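Side-chain contacts in catalase-3 (Neurospora crassa, PDB 4AJ9), which breaks down hydrogen peroxide to oxygen and water with a heme cofactor, and so probably protects cells from its toxic effects: residues C[59-64]-C[108-113]; C[113-118]-C[246-251]; C[254-259]-C[317-322]. All blocks are in the same frame, centred on the assembly; numbering follows the deposited sequence. Where two conformers were deposited one is given.

Interaction 1: C[59-64]-C[108-113]. With HEM (protoporphyrin IX containing Fe), chain Y.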
# COMPACT_ATOMS: atom_id res chain seq x y z
N ILE C 59 -4.10 -4.15 9.46
CA ILE C 59 -2.84 -3.58 8.99
C ILE C 59 -1.75 -4.52 9.51
O ILE C 59 -1.98 -5.32 10.43
CB ILE C 59 -2.62 -2.14 9.52
CG1 ILE C 59 -2.33 -2.15 11.02
CG2 ILE C 59 -3.83 -1.27 9.21
CD1 ILE C 59 -2.12 -0.77 11.60
N PRO C 60 -0.56 -4.46 8.91
CA PRO C 60 0.51 -5.36 9.37
C PRO C 60 0.77 -5.18 10.87
O PRO C 60 0.76 -4.06 11.35
CB PRO C 60 1.73 -4.86 8.59
CG PRO C 60 1.13 -4.24 7.33
CD PRO C 60 -0.11 -3.56 7.84
N GLU C 61 1.00 -6.28 11.59
CA GLU C 61 1.46 -6.16 12.96
C GLU C 61 2.88 -5.59 12.97
O GLU C 61 3.58 -5.60 11.95
CB GLU C 61 1.41 -7.50 13.69
CG GLU C 61 2.36 -8.56 13.15
CD GLU C 61 2.18 -9.92 13.85
OE1 GLU C 61 1.06 -10.22 14.31
OE2 GLU C 61 3.16 -10.68 13.94
N ARG C 62 3.29 -5.10 14.13
CA ARG C 62 4.67 -4.64 14.31
C ARG C 62 5.61 -5.80 14.05
O ARG C 62 5.32 -6.93 14.46
CB ARG C 62 4.86 -4.13 15.73
CG ARG C 62 3.99 -2.95 16.11
CD ARG C 62 3.93 -2.77 17.65
NE ARG C 62 3.35 -1.49 18.03
CZ ARG C 62 2.08 -1.15 17.86
NH1 ARG C 62 1.21 -2.00 17.31
NH2 ARG C 62 1.67 0.06 18.23
N VAL C 63 6.75 -5.53 13.42
CA VAL C 63 7.68 -6.59 13.03
C VAL C 63 8.29 -7.28 14.26
O VAL C 63 8.64 -8.46 14.21
CB VAL C 63 8.77 -6.06 12.06
CG1 VAL C 63 9.69 -5.07 12.76
CG2 VAL C 63 9.57 -7.21 11.43
N VAL C 64 8.42 -6.52 15.35
CA VAL C 64 8.73 -7.04 16.67
C VAL C 64 7.80 -6.35 17.66
O VAL C 64 7.21 -5.32 17.33
CB VAL C 64 10.21 -6.81 17.08
CG1 VAL C 64 11.13 -7.73 16.26
CG2 VAL C 64 10.61 -5.35 16.91
N GLY C 108 6.53 -12.80 19.85
CA GLY C 108 5.23 -13.33 19.47
C GLY C 108 4.43 -12.41 18.57
O GLY C 108 4.58 -11.18 18.61
N SER C 109 3.57 -13.01 17.75
CA SER C 109 2.64 -12.26 16.91
C SER C 109 1.49 -11.71 17.75
O SER C 109 1.39 -12.00 18.93
CB SER C 109 2.08 -13.16 15.81
OG SER C 109 3.05 -13.37 14.80
N ARG C 110 0.65 -10.89 17.12
CA ARG C 110 -0.57 -10.46 17.77
C ARG C 110 -1.33 -11.72 18.11
O ARG C 110 -1.35 -12.65 17.33
CB ARG C 110 -1.40 -9.61 16.81
CG ARG C 110 -0.73 -8.33 16.36
CD ARG C 110 -1.67 -7.54 15.44
NE ARG C 110 -2.99 -7.38 16.04
CZ ARG C 110 -4.14 -7.65 15.41
NH1 ARG C 110 -4.12 -8.10 14.16
NH2 ARG C 110 -5.29 -7.48 16.04
N GLY C 111 -1.94 -11.75 19.28
CA GLY C 111 -2.71 -12.92 19.67
C GLY C 111 -1.92 -13.93 20.47
O GLY C 111 -2.53 -14.78 21.12
N SER C 112 -0.59 -13.86 20.44
CA SER C 112 0.19 -14.76 21.29
C SER C 112 -0.01 -14.38 22.76
O SER C 112 -0.62 -13.37 23.05
CB SER C 112 1.69 -14.77 20.92
OG SER C 112 2.26 -13.48 21.01
N ALA C 113 0.51 -15.20 23.67
CA ALA C 113 0.19 -15.05 25.09
C ALA C 113 1.04 -13.99 25.80
O ALA C 113 2.25 -13.87 25.58
CB ALA C 113 0.31 -16.40 25.80
CHA HEM Y . 9.61 -2.08 18.16
CHB HEM Y . 12.47 -1.66 22.08
CHC HEM Y . 16.32 -2.67 19.32
CHD HEM Y . 13.60 -2.22 15.34
C1A HEM Y . 10.03 -1.92 19.47
C2A HEM Y . 9.18 -1.69 20.63
C3A HEM Y . 9.97 -1.59 21.71
C4A HEM Y . 11.35 -1.73 21.27
CMA HEM Y . 9.54 -1.34 23.18
CAA HEM Y . 7.63 -1.63 20.61
CBA HEM Y . 7.11 -0.20 20.61
CGA HEM Y . 5.61 -0.23 20.70
O1A HEM Y . 4.94 0.08 19.68
O2A HEM Y . 5.07 -0.59 21.78
C1B HEM Y . 13.78 -1.84 21.66
C2B HEM Y . 14.96 -1.66 22.48
C3B HEM Y . 16.03 -1.96 21.73
C4B HEM Y . 15.55 -2.31 20.40
CMB HEM Y . 14.91 -1.22 23.96
CAB HEM Y . 17.53 -1.90 22.10
CBB HEM Y . 17.97 -1.08 23.06
C1C HEM Y . 15.93 -2.55 18.01
C2C HEM Y . 16.81 -2.48 16.85
C3C HEM Y . 16.03 -2.38 15.77
C4C HEM Y . 14.66 -2.33 16.20
CMC HEM Y . 18.34 -2.57 16.89
CAC HEM Y . 16.45 -2.23 14.30
CBC HEM Y . 17.58 -1.57 14.01
C1D HEM Y . 12.29 -2.15 15.71
C2D HEM Y . 11.19 -2.04 14.79
C3D HEM Y . 9.95 -2.00 15.66
C4D HEM Y . 10.42 -2.08 17.03
CMD HEM Y . 11.29 -1.98 13.25
CAD HEM Y . 8.49 -1.88 15.19
CBD HEM Y . 8.12 -0.40 15.29
CGD HEM Y . 6.74 -0.19 14.72
O1D HEM Y . 6.11 0.83 15.08
O2D HEM Y . 6.27 -1.07 13.95
NA HEM Y . 11.34 -1.93 19.90
NB HEM Y . 14.18 -2.23 20.41
NC HEM Y . 14.63 -2.45 17.57
ND HEM Y . 11.80 -2.17 17.02
FE HEM Y . 12.99 -2.09 18.75
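The carboxylate of Glu61 is gripped by Ser109 and Arg110 in two different ways. At its rim, Ser109 OG donates over 2.8 Å to Glu61 OE2, which accepts through its syn lone pair. The other oxygen is met from above the plane: Arg110 N lies 45° out of it, and its bond to Glu61 OE1 is 2.9 Å long and nearly straight at 169°. Two donors of such different bearing should fix the rotation of this buried group. The Glu61 and Arg110 side chains run past each other in opposite directions, with their carboxylate and guanidinium planes 85° apart; within the chain the aliphatic part of the arginine does the touching, with Arg110 CG 3.5 Å from Glu61 CB. In the conformer given, the charged end instead forms salt bridges with Glu61 and Glu165 of the second subunit.

Ser109 to Ser112 form a type II beta turn with Gly111 third, and Ser109 O accepts from both N and OG of Ser112. One residue beyond Glu61, Arg62 turns its guanidinium edge to the heme, NE giving O1A of a propionate a 2.8 Å bond in the guanidinium plane. Val64 has CG2 wedged between its own N and carbonyl carbon, which sets that methyl over the porphyrin face, 3.3 Å from heme C4D. The contact thus joins the loop carrying Arg62, Val63 and Val64 of the heme pocket to the 108-113 turn. That loop runs from helix 45-55 to strand 68-77, and its partner joins strands 96-104 and 121-128; helix 151-158 packs on Val64, and helix 343-360 on Pro60 and Arg62.

Interaction 2: C[113-118]-C[246-251]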
# COMPACT_ATOMS: atom_id res chain seq x y z
N ALA C 113 0.51 -15.20 23.67
CA ALA C 113 0.19 -15.05 25.09
C ALA C 113 1.04 -13.99 25.80
O ALA C 113 2.25 -13.87 25.58
CB ALA C 113 0.31 -16.40 25.80
N ASP C 114 0.39 -13.24 26.68
CA ASP C 114 1.08 -12.25 27.51
C ASP C 114 2.18 -12.89 28.37
O ASP C 114 3.22 -12.28 28.60
CB ASP C 114 0.09 -11.53 28.43
CG ASP C 114 -0.75 -10.48 27.71
OD1 ASP C 114 -0.39 -10.08 26.57
OD2 ASP C 114 -1.78 -10.05 28.29
N THR C 115 1.95 -14.12 28.82
CA THR C 115 2.89 -14.77 29.74
C THR C 115 3.85 -15.76 29.08
O THR C 115 4.37 -16.67 29.75
CB THR C 115 2.16 -15.44 30.96
OG1 THR C 115 1.27 -16.48 30.51
CG2 THR C 115 1.36 -14.40 31.73
N ALA C 116 4.09 -15.60 27.78
CA ALA C 116 5.26 -16.24 27.17
C ALA C 116 6.50 -15.72 27.90
O ALA C 116 6.47 -14.61 28.41
CB ALA C 116 5.35 -15.86 25.70
N ARG C 117 7.58 -16.49 27.93
CA ARG C 117 8.87 -15.95 28.41
C ARG C 117 9.53 -15.11 27.32
O ARG C 117 9.71 -15.57 26.20
CB ARG C 117 9.83 -17.07 28.84
CG ARG C 117 11.22 -16.54 29.21
CD ARG C 117 12.20 -17.64 29.60
NE ARG C 117 11.75 -18.46 30.74
CZ ARG C 117 11.77 -18.06 32.01
NH1 ARG C 117 12.18 -16.84 32.32
NH2 ARG C 117 11.35 -18.88 32.97
N ASP C 118 9.89 -13.87 27.64
CA ASP C 118 10.42 -12.97 26.62
C ASP C 118 10.89 -11.67 27.24
O ASP C 118 10.51 -11.33 28.35
CB ASP C 118 9.33 -12.67 25.58
CG ASP C 118 9.89 -12.32 24.21
OD1 ASP C 118 11.13 -12.26 24.06
OD2 ASP C 118 9.08 -12.11 23.28
N VAL C 246 0.63 -22.45 32.07
CA VAL C 246 -0.80 -22.70 32.19
C VAL C 246 -1.57 -21.42 31.94
O VAL C 246 -2.61 -21.41 31.28
CB VAL C 246 -1.14 -23.27 33.58
CG1 VAL C 246 -2.65 -23.31 33.78
CG2 VAL C 246 -0.52 -24.67 33.75
N LEU C 247 -1.04 -20.31 32.44
CA LEU C 247 -1.68 -19.01 32.29
C LEU C 247 -1.79 -18.58 30.83
O LEU C 247 -2.78 -17.95 30.44
CB LEU C 247 -0.92 -17.95 33.10
CG LEU C 247 -1.47 -16.52 33.21
CD1 LEU C 247 -2.99 -16.51 33.39
CD2 LEU C 247 -0.77 -15.81 34.36
N ALA C 248 -0.79 -18.93 30.02
CA ALA C 248 -0.81 -18.63 28.59
C ALA C 248 -2.07 -19.23 27.95
O ALA C 248 -2.67 -18.63 27.05
CB ALA C 248 0.43 -19.19 27.90
N GLY C 249 -2.46 -20.41 28.41
CA GLY C 249 -3.64 -21.10 27.91
C GLY C 249 -4.92 -20.63 28.56
O GLY C 249 -5.92 -20.38 27.89
N LYS C 250 -4.89 -20.48 29.89
CA LYS C 250 -6.08 -20.07 30.64
C LYS C 250 -6.47 -18.60 30.42
O LYS C 250 -7.66 -18.26 30.47
CB LYS C 250 -5.88 -20.36 32.13
CG LYS C 250 -5.74 -21.85 32.46
CD LYS C 250 -7.12 -22.52 32.54
CE LYS C 250 -7.02 -24.03 32.77
NZ LYS C 250 -8.36 -24.70 32.91
N ASN C 251 -5.49 -17.72 30.21
CA ASN C 251 -5.79 -16.31 29.92
C ASN C 251 -4.66 -15.60 29.17
O ASN C 251 -3.79 -14.97 29.77
CB ASN C 251 -6.16 -15.54 31.19
CG ASN C 251 -6.64 -14.12 30.89
OD1 ASN C 251 -6.77 -13.74 29.72
ND2 ASN C 251 -6.92 -13.34 31.94
O HOH W 1 -0.92 -15.14 29.25
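Thr115 and Leu247 cross at about a right angle, and the threonine rotamer decides which of its branches meets what. With chi1 at 62°, OG1 sits between the backbone N and the carbonyl carbon and faces the helix backbone, while CG2, anti to the carbonyl carbon, lies against the leucine. There CG2 of Thr115 is 3.7 Å from CD2 of Leu247 and 3.8 Å from its CG. Leu247 contributes to the fit by holding CG anti to its backbone N (chi1 -174°), which carries CG and CD2 across the threonine methyl.

The hydroxyl has a double role. It is hydrogen-bonded to Ala244 O one turn earlier on the helix, and it accepts from a water at 2.9 Å that donates equally closely, 2.9 Å, to Asn251 O. Thr115 OG1 also comes within 3.2 Å of Ala248 N, but the angle is too poor for a bond.

The segment is a type I beta turn, Ala113 to Ala116, laid against the last turns of helix 241-250. The turn belongs to the long connection between strands 96-104 and 121-128 of the antiparallel catalase barrel, and the helix to the excursion between strands 223-232 and 270-278, so two loops of the barrel are joined here. The weak closing bond of the turn runs from Ala116 N to Ala113 O over 3.3 Å.

Beside the threonine, methyl meets methyl: Ala113 CB and Ala248 CB are 3.5 Å apart, tighter than ordinary van der Waals contact, and the two backbones approach here to 5.1 Å between CA atoms. Ala248 also packs on Gly249 of the second subunit.

Interaction 3: C[254-259]-C[317-322]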
# COMPACT_ATOMS: atom_id res chain seq x y z
N PHE C 254 -3.77 -11.95 30.13
CA PHE C 254 -3.58 -11.71 31.55
C PHE C 254 -3.02 -10.32 31.82
O PHE C 254 -3.52 -9.58 32.68
CB PHE C 254 -2.66 -12.79 32.13
CG PHE C 254 -2.39 -12.65 33.62
CD1 PHE C 254 -3.38 -12.95 34.56
CD2 PHE C 254 -1.13 -12.29 34.08
CE1 PHE C 254 -3.12 -12.85 35.92
CE2 PHE C 254 -0.87 -12.19 35.44
CZ PHE C 254 -1.87 -12.47 36.36
N HIS C 255 -1.97 -9.94 31.09
CA HIS C 255 -1.31 -8.66 31.36
C HIS C 255 -2.11 -7.45 30.87
O HIS C 255 -2.22 -6.44 31.56
CB HIS C 255 0.11 -8.63 30.79
CG HIS C 255 1.09 -9.47 31.54
ND1 HIS C 255 2.32 -9.82 31.03
CD2 HIS C 255 1.03 -10.02 32.78
CE1 HIS C 255 2.97 -10.56 31.91
NE2 HIS C 255 2.21 -10.70 32.98
N ARG C 256 -2.67 -7.54 29.67
CA ARG C 256 -3.48 -6.42 29.21
C ARG C 256 -4.75 -6.27 30.05
O ARG C 256 -5.21 -5.16 30.26
CB ARG C 256 -3.80 -6.49 27.70
CG ARG C 256 -4.66 -7.64 27.25
CD ARG C 256 -5.00 -7.49 25.75
NE ARG C 256 -3.78 -7.39 24.93
CZ ARG C 256 -3.76 -7.29 23.61
NH1 ARG C 256 -4.89 -7.29 22.92
NH2 ARG C 256 -2.60 -7.21 22.97
N GLN C 257 -5.31 -7.38 30.53
CA GLN C 257 -6.44 -7.29 31.45
C GLN C 257 -6.02 -6.66 32.79
O GLN C 257 -6.74 -5.83 33.35
CB GLN C 257 -7.08 -8.67 31.68
CG GLN C 257 -8.41 -8.61 32.44
CD GLN C 257 -9.57 -8.13 31.57
OE1 GLN C 257 -9.99 -8.82 30.64
NE2 GLN C 257 -10.10 -6.95 31.89
N ASP C 258 -4.86 -7.06 33.31
CA ASP C 258 -4.37 -6.53 34.59
C ASP C 258 -4.24 -5.00 34.54
O ASP C 258 -4.68 -4.29 35.43
CB ASP C 258 -3.04 -7.20 34.98
CG ASP C 258 -2.32 -6.46 36.09
OD1 ASP C 258 -1.77 -5.36 35.81
OD2 ASP C 258 -2.29 -6.96 37.23
N LEU C 259 -3.64 -4.50 33.47
CA LEU C 259 -3.44 -3.05 33.31
C LEU C 259 -4.78 -2.33 33.18
O LEU C 259 -5.02 -1.29 33.82
CB LEU C 259 -2.58 -2.79 32.07
CG LEU C 259 -2.32 -1.33 31.72
CD1 LEU C 259 -1.60 -0.64 32.86
CD2 LEU C 259 -1.53 -1.25 30.42
N MET C 317 -10.04 4.39 24.37
CA MET C 317 -11.44 4.24 24.00
C MET C 317 -11.58 3.22 22.87
O MET C 317 -12.45 2.35 22.90
CB MET C 317 -12.04 5.59 23.60
CG MET C 317 -13.51 5.51 23.16
SD MET C 317 -14.20 7.14 22.78
CE MET C 317 -14.48 7.77 24.45
N ASN C 318 -10.72 3.35 21.86
CA ASN C 318 -10.60 2.34 20.80
C ASN C 318 -9.16 1.83 20.72
O ASN C 318 -8.24 2.59 20.39
CB ASN C 318 -11.05 2.92 19.45
CG ASN C 318 -11.09 1.87 18.34
OD1 ASN C 318 -10.14 1.71 17.58
ND2 ASN C 318 -12.21 1.16 18.24
N TYR C 319 -8.97 0.55 21.01
CA TYR C 319 -7.64 -0.04 21.04
C TYR C 319 -6.90 0.09 19.71
O TYR C 319 -5.71 0.44 19.68
CB TYR C 319 -7.75 -1.52 21.45
CG TYR C 319 -6.45 -2.28 21.47
CD1 TYR C 319 -5.89 -2.77 20.29
CD2 TYR C 319 -5.80 -2.54 22.66
CE1 TYR C 319 -4.70 -3.47 20.31
CE2 TYR C 319 -4.62 -3.25 22.69
CZ TYR C 319 -4.07 -3.71 21.51
OH TYR C 319 -2.89 -4.42 21.55
N PHE C 320 -7.59 -0.20 18.60
CA PHE C 320 -6.93 -0.13 17.30
C PHE C 320 -6.46 1.28 16.97
O PHE C 320 -5.32 1.48 16.56
CB PHE C 320 -7.83 -0.64 16.16
CG PHE C 320 -7.23 -0.45 14.79
CD1 PHE C 320 -7.39 0.75 14.11
CD2 PHE C 320 -6.48 -1.45 14.18
CE1 PHE C 320 -6.84 0.95 12.86
CE2 PHE C 320 -5.92 -1.26 12.92
CZ PHE C 320 -6.10 -0.05 12.27
N ALA C 321 -7.35 2.26 17.13
CA ALA C 321 -7.04 3.64 16.76
C ALA C 321 -5.88 4.18 17.58
O ALA C 321 -5.08 4.98 17.09
CB ALA C 321 -8.26 4.53 16.95
N GLU C 322 -5.81 3.75 18.83
CA GLU C 322 -4.83 4.26 19.78
C GLU C 322 -3.62 3.33 19.94
O GLU C 322 -2.54 3.62 19.42
CB GLU C 322 -5.51 4.55 21.12
CG GLU C 322 -6.58 5.61 20.99
CD GLU C 322 -7.38 5.85 22.27
OE1 GLU C 322 -6.78 6.27 23.28
OE2 GLU C 322 -8.61 5.63 22.25
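Arg256 reaches from helix 254-264 to the hydroxyl end of Tyr319, and its chain can be followed outward. From CB, CG departs between the backbone N and the carbonyl carbon (chi1 65°), the chain stays extended to CD, and a bend at chi3 of 56° swings NE and the head round to the tyrosine. These methylenes serve as the arm; contact begins at CZ, which is 3.6 Å from Tyr319 OH. NH1 lies obliquely by the ring, 3.9 Å from Tyr319 CZ and 4.1 Å from its CE2. NH2, at the tip, comes nearest, 3.1 Å from Tyr319 OH. Seen from the guanidinium, Tyr319 CE2 is over one face, 4.0 Å above the plane and offset toward the rim; the planes are 34° apart and the side chains cross at about a right angle.

Backbones remain distant, 11.2 Å between the CA atoms of Arg256 and Tyr319, so only the two long side chains span the gap between helices 254-264 and 319-324. At the start of the latter, Asn318 is the N-cap, its OD1 accepting from Ala321 N.

The close NH2-to-OH approach has too poor an angle for a hydrogen bond. Both polar ends are hydrogen-bonded or paired outside the two segments: Tyr319 OH bonds to Gly68 O on strand 68-77, and Arg256 NH1 forms a salt bridge with Glu165 of the second subunit. The hydroxyl must donate to Gly68 O, and the nearby guanidinium charge may strengthen that polarisation.

The three contacts have centres 14 to 16 Å apart within the catalase domain. Interactions 1 and 2 share Ala113 on one continuous loop. Interaction 2 passes to interaction 3 through Asp114, where Asp114 OD2 probably accepts a hydrogen bond from Arg256 N at 3.0 Å, and through Leu247 CD2, 3.6 Å from Phe254 CD2. Interactions 1 and 3 touch where Ile59 CG2 packs 4.0 Å from Phe320 CZ. Interactions 1 and 3 also share one carboxylate, Glu165 of the second subunit. Interaction 1 reaches the heme directly; in interaction 3 the Tyr319 side chain is about 9 Å from a heme, and interaction 2 lies away from the active site.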